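Local coordinates for RND efflux system, outer membrane lipoprotein, NodT family (Burkholderia mallei, PDB 6U94) that probably serves as the outer-membrane channel component of an RND-type efflux system, a lipoprotein of the outer membrane factor family, at residues A[175-180]-A[237-242]; A[181-186]-A[433-438]; A[265-270]-A[446-451]. All blocks are in the same frame, centred on the assembly; numbering follows the deposited sequence.

In the fold
The three contacts tie together the long helices 156-203, 211-247 and 421-454 of an outer membrane factor chain. Contacts 1 and 2 share helix 156-203, whose consecutive segments face helix 211-247 first and then helix 421-454; they lie about 14 Å apart, centre to centre, and the join is direct, Ala179 O lying 3.6 Å from Val438 CG1. Contact 3 uses helix 421-454 again, with its centre about 20 Å from that of contact 2, and brings in the loop 265-270. That loop reaches contact 1 as well, through Leu266 CD2 at 3.6 Å from Leu178 CD1. Glycerol, probably from the crystallisation liquor, is bound beside Asp180, and glycerol is also near Leu183.

Contact 1: residues A[175-180]-A[237-242]; sequences LTLLAD and AQDENA
Helix segments 175-180 and 237-242 run antiparallel, their N-to-C directions 160° apart and their axes approaching to 9.1 Å. Leu177 and Asp239 are the nearest residues across the gap, with their CA atoms only 5.4 Å apart. The pair belongs to the helical hairpin formed by helices 156-203 and 211-247, consistent with the long helices that each subunit contributes to the trimeric barrel of the outer membrane efflux proteins.

Asp239 has the largest share of the buried surface and points its carboxylate at the opposing backbone. There OD2 comes within 3.1 Å of Thr176 O; both are acceptors, so the approach is not a hydrogen bond. CG2 of Thr176 meets the same carboxylate, the two side chains crossing at about a right angle. Leu177 supplies the apolar half: its CG is anti to the backbone N (chi1 175°), and CD1 lies against CB of Asp239 and CG of Glu240, 3.8 Å from each, the leucine running obliquely to both. The aliphatic part of Glu240 thus borders the leucine.

Arg90, outside the two segments, forms salt bridges to both acids, NH2 with Asp239 OD1 and NH1 with Asp180 OD2, and would partly offset their negative charge. Tyr86 of helix 72-86 touches Thr176 and Asp239, placing a third helix beside this polar cluster. The hydroxyl of Thr176 turns back to its own helix, where OG1 hydrogen-bonds Asn172 O, while Asp180 OD1 hydrogen-bonds a glycerol. The two carboxylate planes are 26° apart, and Asp180 OD2 lies 2.7 Å from Asp239 OD2.

Contact 2: residues A[181-186]-A[433-438]; sequences RALLAL and AQQLLV
Leu186 and Gln434 meet at one end of this contact, Leu183 and Val438 at the other. The two branches of Leu186 have different targets: CD1 lies 3.5 Å from OE1 of Gln434, whereas CD2 sits 3.6 Å from CB of the same glutamine and also approaches the backbone N of Gln435. CD1 therefore rests at the amide end and CD2 on the base of Gln434, beside the backbone. With CG anti to the backbone N (chi1 172°), the fork of Leu186 extends across to the other helix.

Leu183 and Val438 lie alongside each other, pointing opposite ways. Leu183 CG lies 3.7 Å from Val438 CG1, and Leu183 CD2 is equally near Val438 CB. CD2 also lies 3.7 Å from Gln435 O, so the leucine touches both the valine side chain and the main chain one turn earlier. No hydrogen bond crosses between the segments.

These residues come from helices 156-203 and 421-454, which run antiparallel here at 168°, with an axis separation of 9.9 Å. They are long helices of the barrel expected of an outer membrane factor, joined at this point by side-by-side packing between residues far apart in sequence. The closest pair of CA atoms, those of Leu183 and Gln435, is 6.4 Å apart.

Further out, helix 211-247 flanks the leucine side through Tyr232, which touches Leu183. Behind the other segment, Ala433 packs against Gln395, Met398 and Ile399 of helix 362-415.

Contact 3: residues A[265-270]-A[446-451]; sequences ALLAEF and TSRVTL
Leu451 lies over one face of the Phe270 ring: CD2 is 3.8 Å from the ring centroid and 21° off the normal, a CH-pi contact displaced toward the rim at CE2. The ring edge is directed at the helix backbone, where Phe270 CZ comes within 3.2 Å of Arg448 O.

The guanidinium of Arg448 is layered between two residues of the loop. Leu267 CB covers one face, 3.8 Å from NH2, and Glu269 OE2 lies over the opposite face. The carboxylate and guanidinium planes are only 16° apart, but OE2 is 4.1 Å from Arg448 NH2 and well out of the guanidinium plane, so the attraction is one of charge alone. A bend at chi3 (68°) brings the guanidinium up to the backbone of residues 267-269, and its buried NE has no partner. Glu269 OE1 accepts the backbone N-H of Phe270 and forms a salt bridge with Arg385.

Segment 265-270 is a loop running alongside helix 421-454. Helix 362-415 contributes Val378 and Leu382 beside Leu451, while Ala168 of helix 156-203 touches Val449.

Contact 1: residues A[175-180]-A[237-242]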
# COMPACT_ATOMS: atom_id res chain seq x y z
N LEU A 175 -7.51 -2.92 -6.26
CA LEU A 175 -6.24 -2.98 -6.98
C LEU A 175 -5.61 -4.36 -6.86
O LEU A 175 -5.13 -4.92 -7.85
CB LEU A 175 -5.29 -1.90 -6.46
CG LEU A 175 -5.66 -0.48 -6.86
CD1 LEU A 175 -4.71 0.54 -6.25
CD2 LEU A 175 -5.70 -0.35 -8.37
N THR A 176 -5.62 -4.94 -5.66
CA THR A 176 -5.14 -6.30 -5.48
C THR A 176 -5.94 -7.28 -6.32
O THR A 176 -5.38 -8.25 -6.86
CB THR A 176 -5.19 -6.69 -4.00
OG1 THR A 176 -4.27 -5.87 -3.25
CG2 THR A 176 -4.82 -8.16 -3.80
N LEU A 177 -7.24 -7.05 -6.47
CA LEU A 177 -8.06 -7.89 -7.34
C LEU A 177 -7.55 -7.84 -8.78
O LEU A 177 -7.34 -8.89 -9.41
CB LEU A 177 -9.52 -7.46 -7.27
CG LEU A 177 -10.48 -8.18 -8.21
CD1 LEU A 177 -10.52 -9.67 -7.91
CD2 LEU A 177 -11.87 -7.57 -8.13
N LEU A 178 -7.36 -6.64 -9.31
CA LEU A 178 -6.89 -6.50 -10.69
C LEU A 178 -5.50 -7.09 -10.86
O LEU A 178 -5.16 -7.58 -11.94
CB LEU A 178 -6.91 -5.03 -11.10
CG LEU A 178 -8.28 -4.35 -10.99
CD1 LEU A 178 -8.22 -2.93 -11.52
CD2 LEU A 178 -9.34 -5.16 -11.71
N ALA A 179 -4.67 -7.05 -9.81
CA ALA A 179 -3.35 -7.66 -9.89
C ALA A 179 -3.44 -9.18 -9.92
O ALA A 179 -2.76 -9.83 -10.72
CB ALA A 179 -2.48 -7.20 -8.72
N ASP A 180 -4.30 -9.76 -9.08
CA ASP A 180 -4.45 -11.21 -9.04
C ASP A 180 -5.09 -11.75 -10.32
O ASP A 180 -4.87 -12.92 -10.65
CB ASP A 180 -5.27 -11.62 -7.82
CG ASP A 180 -4.43 -11.72 -6.56
OD1 ASP A 180 -3.27 -12.17 -6.67
OD2 ASP A 180 -4.92 -11.36 -5.47
N ALA A 237 -10.64 -15.12 -5.41
CA ALA A 237 -11.83 -15.35 -4.59
C ALA A 237 -11.76 -14.56 -3.28
O ALA A 237 -12.76 -13.97 -2.86
CB ALA A 237 -12.00 -16.84 -4.32
N GLN A 238 -10.60 -14.55 -2.64
CA GLN A 238 -10.45 -13.81 -1.39
C GLN A 238 -10.62 -12.32 -1.60
O GLN A 238 -11.27 -11.64 -0.79
CB GLN A 238 -9.08 -14.10 -0.77
CG GLN A 238 -8.83 -15.56 -0.43
CD GLN A 238 -7.37 -15.82 -0.07
OE1 GLN A 238 -6.51 -14.97 -0.29
NE2 GLN A 238 -7.10 -17.00 0.48
N ASP A 239 -10.05 -11.78 -2.68
CA ASP A 239 -10.20 -10.36 -2.98
C ASP A 239 -11.66 -9.98 -3.13
O ASP A 239 -12.11 -8.95 -2.60
CB ASP A 239 -9.43 -10.00 -4.25
CG ASP A 239 -7.94 -10.28 -4.15
OD1 ASP A 239 -7.47 -10.65 -3.05
OD2 ASP A 239 -7.25 -10.13 -5.17
N GLU A 240 -12.43 -10.79 -3.86
CA GLU A 240 -13.83 -10.48 -4.09
C GLU A 240 -14.65 -10.60 -2.81
O GLU A 240 -15.61 -9.84 -2.62
CB GLU A 240 -14.39 -11.38 -5.19
CG GLU A 240 -13.71 -11.20 -6.53
CD GLU A 240 -14.23 -12.15 -7.60
OE1 GLU A 240 -14.75 -13.22 -7.24
OE2 GLU A 240 -14.11 -11.81 -8.79
N ASN A 241 -14.29 -11.53 -1.93
CA ASN A 241 -14.97 -11.63 -0.64
C ASN A 241 -14.72 -10.39 0.21
O ASN A 241 -15.66 -9.77 0.71
CB ASN A 241 -14.51 -12.89 0.11
CG ASN A 241 -15.54 -14.00 0.07
OD1 ASN A 241 -16.32 -14.10 -0.88
ND2 ASN A 241 -15.54 -14.83 1.10
N ALA A 242 -13.44 -10.01 0.37
CA ALA A 242 -13.11 -8.84 1.17
C ALA A 242 -13.72 -7.58 0.56
O ALA A 242 -14.15 -6.68 1.29
CB ALA A 242 -11.59 -8.70 1.28

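Contact 2: residues A[181-186]-A[433-438]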
# COMPACT_ATOMS: atom_id res chain seq x y z
N ARG A 181 -5.87 -10.94 -11.03
CA ARG A 181 -6.38 -11.36 -12.33
C ARG A 181 -5.24 -11.43 -13.35
O ARG A 181 -5.12 -12.40 -14.10
CB ARG A 181 -7.47 -10.42 -12.81
CG ARG A 181 -8.78 -10.52 -12.06
CD ARG A 181 -9.80 -9.55 -12.63
NE ARG A 181 -11.07 -9.58 -11.91
CZ ARG A 181 -12.13 -8.85 -12.25
NH1 ARG A 181 -12.07 -8.04 -13.29
NH2 ARG A 181 -13.25 -8.94 -11.54
N ALA A 182 -4.40 -10.39 -13.39
CA ALA A 182 -3.24 -10.41 -14.27
C ALA A 182 -2.34 -11.59 -13.97
O ALA A 182 -1.79 -12.22 -14.88
CB ALA A 182 -2.47 -9.09 -14.15
N LEU A 183 -2.17 -11.91 -12.68
CA LEU A 183 -1.37 -13.07 -12.31
C LEU A 183 -2.02 -14.36 -12.80
O LEU A 183 -1.33 -15.26 -13.29
CB LEU A 183 -1.17 -13.10 -10.80
CG LEU A 183 -0.17 -12.08 -10.27
CD1 LEU A 183 -0.31 -11.89 -8.76
CD2 LEU A 183 1.25 -12.50 -10.63
N LEU A 184 -3.34 -14.47 -12.67
CA LEU A 184 -4.03 -15.66 -13.17
C LEU A 184 -3.91 -15.77 -14.68
O LEU A 184 -3.67 -16.86 -15.21
CB LEU A 184 -5.50 -15.63 -12.75
CG LEU A 184 -6.34 -16.79 -13.30
CD1 LEU A 184 -5.83 -18.12 -12.77
CD2 LEU A 184 -7.82 -16.60 -12.98
N ALA A 185 -4.09 -14.65 -15.39
CA ALA A 185 -3.97 -14.68 -16.85
C ALA A 185 -2.56 -15.05 -17.28
O ALA A 185 -2.39 -15.79 -18.26
CB ALA A 185 -4.38 -13.32 -17.42
N LEU A 186 -1.55 -14.55 -16.58
CA LEU A 186 -0.17 -14.93 -16.88
C LEU A 186 0.05 -16.42 -16.63
O LEU A 186 0.68 -17.10 -17.45
CB LEU A 186 0.79 -14.09 -16.04
CG LEU A 186 2.27 -14.45 -16.04
CD1 LEU A 186 2.88 -14.24 -17.42
CD2 LEU A 186 3.00 -13.62 -15.00
N ALA A 433 10.02 -14.39 -12.97
CA ALA A 433 10.25 -12.95 -13.02
C ALA A 433 9.01 -12.19 -13.45
O ALA A 433 8.79 -11.06 -13.00
CB ALA A 433 11.41 -12.64 -13.97
N GLN A 434 8.18 -12.78 -14.31
CA GLN A 434 6.96 -12.11 -14.75
C GLN A 434 5.95 -12.02 -13.62
O GLN A 434 5.21 -11.03 -13.52
CB GLN A 434 6.36 -12.84 -15.95
CG GLN A 434 7.23 -12.80 -17.20
CD GLN A 434 6.63 -13.58 -18.35
OE1 GLN A 434 6.29 -14.76 -18.21
NE2 GLN A 434 6.49 -12.93 -19.50
N GLN A 435 5.88 -13.04 -12.76
CA GLN A 435 5.01 -12.97 -11.59
C GLN A 435 5.50 -11.90 -10.62
O GLN A 435 4.69 -11.13 -10.09
CB GLN A 435 4.94 -14.33 -10.91
CG GLN A 435 4.31 -15.42 -11.75
CD GLN A 435 4.51 -16.80 -11.16
OE1 GLN A 435 5.33 -17.58 -11.65
NE2 GLN A 435 3.76 -17.12 -10.12
N LEU A 436 6.81 -11.83 -10.39
CA LEU A 436 7.35 -10.83 -9.48
C LEU A 436 7.07 -9.41 -9.96
O LEU A 436 6.90 -8.50 -9.14
CB LEU A 436 8.85 -11.03 -9.29
CG LEU A 436 9.29 -11.70 -8.00
CD1 LEU A 436 10.79 -11.52 -7.78
CD2 LEU A 436 8.50 -11.15 -6.82
N LEU A 437 7.04 -9.20 -11.28
CA LEU A 437 6.78 -7.86 -11.80
C LEU A 437 5.40 -7.36 -11.38
O LEU A 437 5.24 -6.18 -11.02
CB LEU A 437 6.91 -7.85 -13.32
CG LEU A 437 6.57 -6.54 -14.03
CD1 LEU A 437 7.43 -5.41 -13.51
CD2 LEU A 437 6.72 -6.68 -15.54
N VAL A 438 4.39 -8.23 -11.44
CA VAL A 438 3.04 -7.82 -11.06
C VAL A 438 3.00 -7.46 -9.58
O VAL A 438 2.44 -6.43 -9.19
CB VAL A 438 2.03 -8.93 -11.39
CG1 VAL A 438 0.64 -8.55 -10.91
CG2 VAL A 438 2.01 -9.20 -12.89

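Contact 3: residues A[265-270]-A[446-451]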
# COMPACT_ATOMS: atom_id res chain seq x y z
N ALA A 265 -4.03 3.77 -15.85
CA ALA A 265 -3.86 4.50 -14.60
C ALA A 265 -5.17 4.51 -13.83
O ALA A 265 -6.20 4.97 -14.34
CB ALA A 265 -3.39 5.93 -14.87
N LEU A 266 -5.14 3.99 -12.60
CA LEU A 266 -6.28 4.04 -11.70
C LEU A 266 -6.11 5.04 -10.57
O LEU A 266 -7.09 5.62 -10.12
CB LEU A 266 -6.56 2.66 -11.11
CG LEU A 266 -7.04 1.58 -12.08
CD1 LEU A 266 -5.87 0.78 -12.64
CD2 LEU A 266 -8.05 0.67 -11.41
N LEU A 267 -4.88 5.24 -10.10
CA LEU A 267 -4.57 6.26 -9.11
C LEU A 267 -3.98 7.49 -9.79
O LEU A 267 -3.28 7.38 -10.80
CB LEU A 267 -3.59 5.74 -8.06
CG LEU A 267 -3.96 4.46 -7.31
CD1 LEU A 267 -2.96 4.18 -6.20
CD2 LEU A 267 -5.37 4.56 -6.76
N ALA A 268 -4.29 8.66 -9.24
CA ALA A 268 -3.66 9.88 -9.70
C ALA A 268 -2.33 10.08 -8.98
O ALA A 268 -2.17 9.69 -7.82
CB ALA A 268 -4.57 11.08 -9.47
N GLU A 269 -1.38 10.68 -9.69
CA GLU A 269 -0.08 10.95 -9.10
C GLU A 269 -0.17 12.10 -8.10
O GLU A 269 -0.97 13.02 -8.25
CB GLU A 269 0.95 11.28 -10.18
CG GLU A 269 2.38 11.38 -9.68
CD GLU A 269 2.81 10.16 -8.90
OE1 GLU A 269 2.71 10.19 -7.65
OE2 GLU A 269 3.24 9.17 -9.53
N PHE A 270 0.64 12.02 -7.06
CA PHE A 270 0.66 13.07 -6.05
C PHE A 270 1.19 14.36 -6.67
O PHE A 270 2.22 14.34 -7.36
CB PHE A 270 1.53 12.66 -4.86
CG PHE A 270 0.96 11.51 -4.09
CD1 PHE A 270 -0.08 11.71 -3.18
CD2 PHE A 270 1.46 10.23 -4.25
CE1 PHE A 270 -0.60 10.64 -2.46
CE2 PHE A 270 0.94 9.17 -3.54
CZ PHE A 270 -0.09 9.37 -2.64
N THR A 446 0.02 0.07 -3.76
CA THR A 446 -0.34 -0.02 -2.35
C THR A 446 0.33 1.07 -1.53
O THR A 446 -0.30 1.67 -0.65
CB THR A 446 0.04 -1.40 -1.81
OG1 THR A 446 -0.79 -2.40 -2.41
CG2 THR A 446 -0.12 -1.46 -0.29
N SER A 447 1.60 1.36 -1.81
CA SER A 447 2.31 2.37 -1.04
C SER A 447 1.80 3.77 -1.34
O SER A 447 1.93 4.66 -0.49
CB SER A 447 3.82 2.29 -1.31
OG SER A 447 4.19 3.19 -2.33
N ARG A 448 1.24 4.00 -2.53
CA ARG A 448 0.60 5.28 -2.81
C ARG A 448 -0.70 5.41 -2.02
O ARG A 448 -1.04 6.50 -1.55
CB ARG A 448 0.34 5.42 -4.30
CG ARG A 448 1.61 5.43 -5.14
CD ARG A 448 1.35 5.05 -6.59
NE ARG A 448 0.58 6.06 -7.30
CZ ARG A 448 0.50 6.12 -8.63
NH1 ARG A 448 1.15 5.24 -9.38
NH2 ARG A 448 -0.23 7.07 -9.21
N VAL A 449 -1.43 4.31 -1.87
CA VAL A 449 -2.63 4.30 -1.04
C VAL A 449 -2.27 4.60 0.41
O VAL A 449 -2.95 5.38 1.09
CB VAL A 449 -3.36 2.95 -1.17
CG1 VAL A 449 -4.39 2.78 -0.06
CG2 VAL A 449 -4.01 2.84 -2.54
N THR A 450 -1.18 4.01 0.90
CA THR A 450 -0.75 4.26 2.28
C THR A 450 -0.30 5.70 2.47
O THR A 450 -0.56 6.31 3.52
CB THR A 450 0.36 3.30 2.67
OG1 THR A 450 -0.04 1.96 2.36
CG2 THR A 450 0.66 3.40 4.16
N LEU A 451 0.36 6.28 1.46
CA LEU A 451 0.74 7.68 1.55
C LEU A 451 -0.48 8.60 1.53
O LEU A 451 -0.47 9.66 2.17
CB LEU A 451 1.69 8.04 0.41
CG LEU A 451 2.21 9.48 0.38
CD1 LEU A 451 2.92 9.84 1.68
CD2 LEU A 451 3.12 9.69 -0.82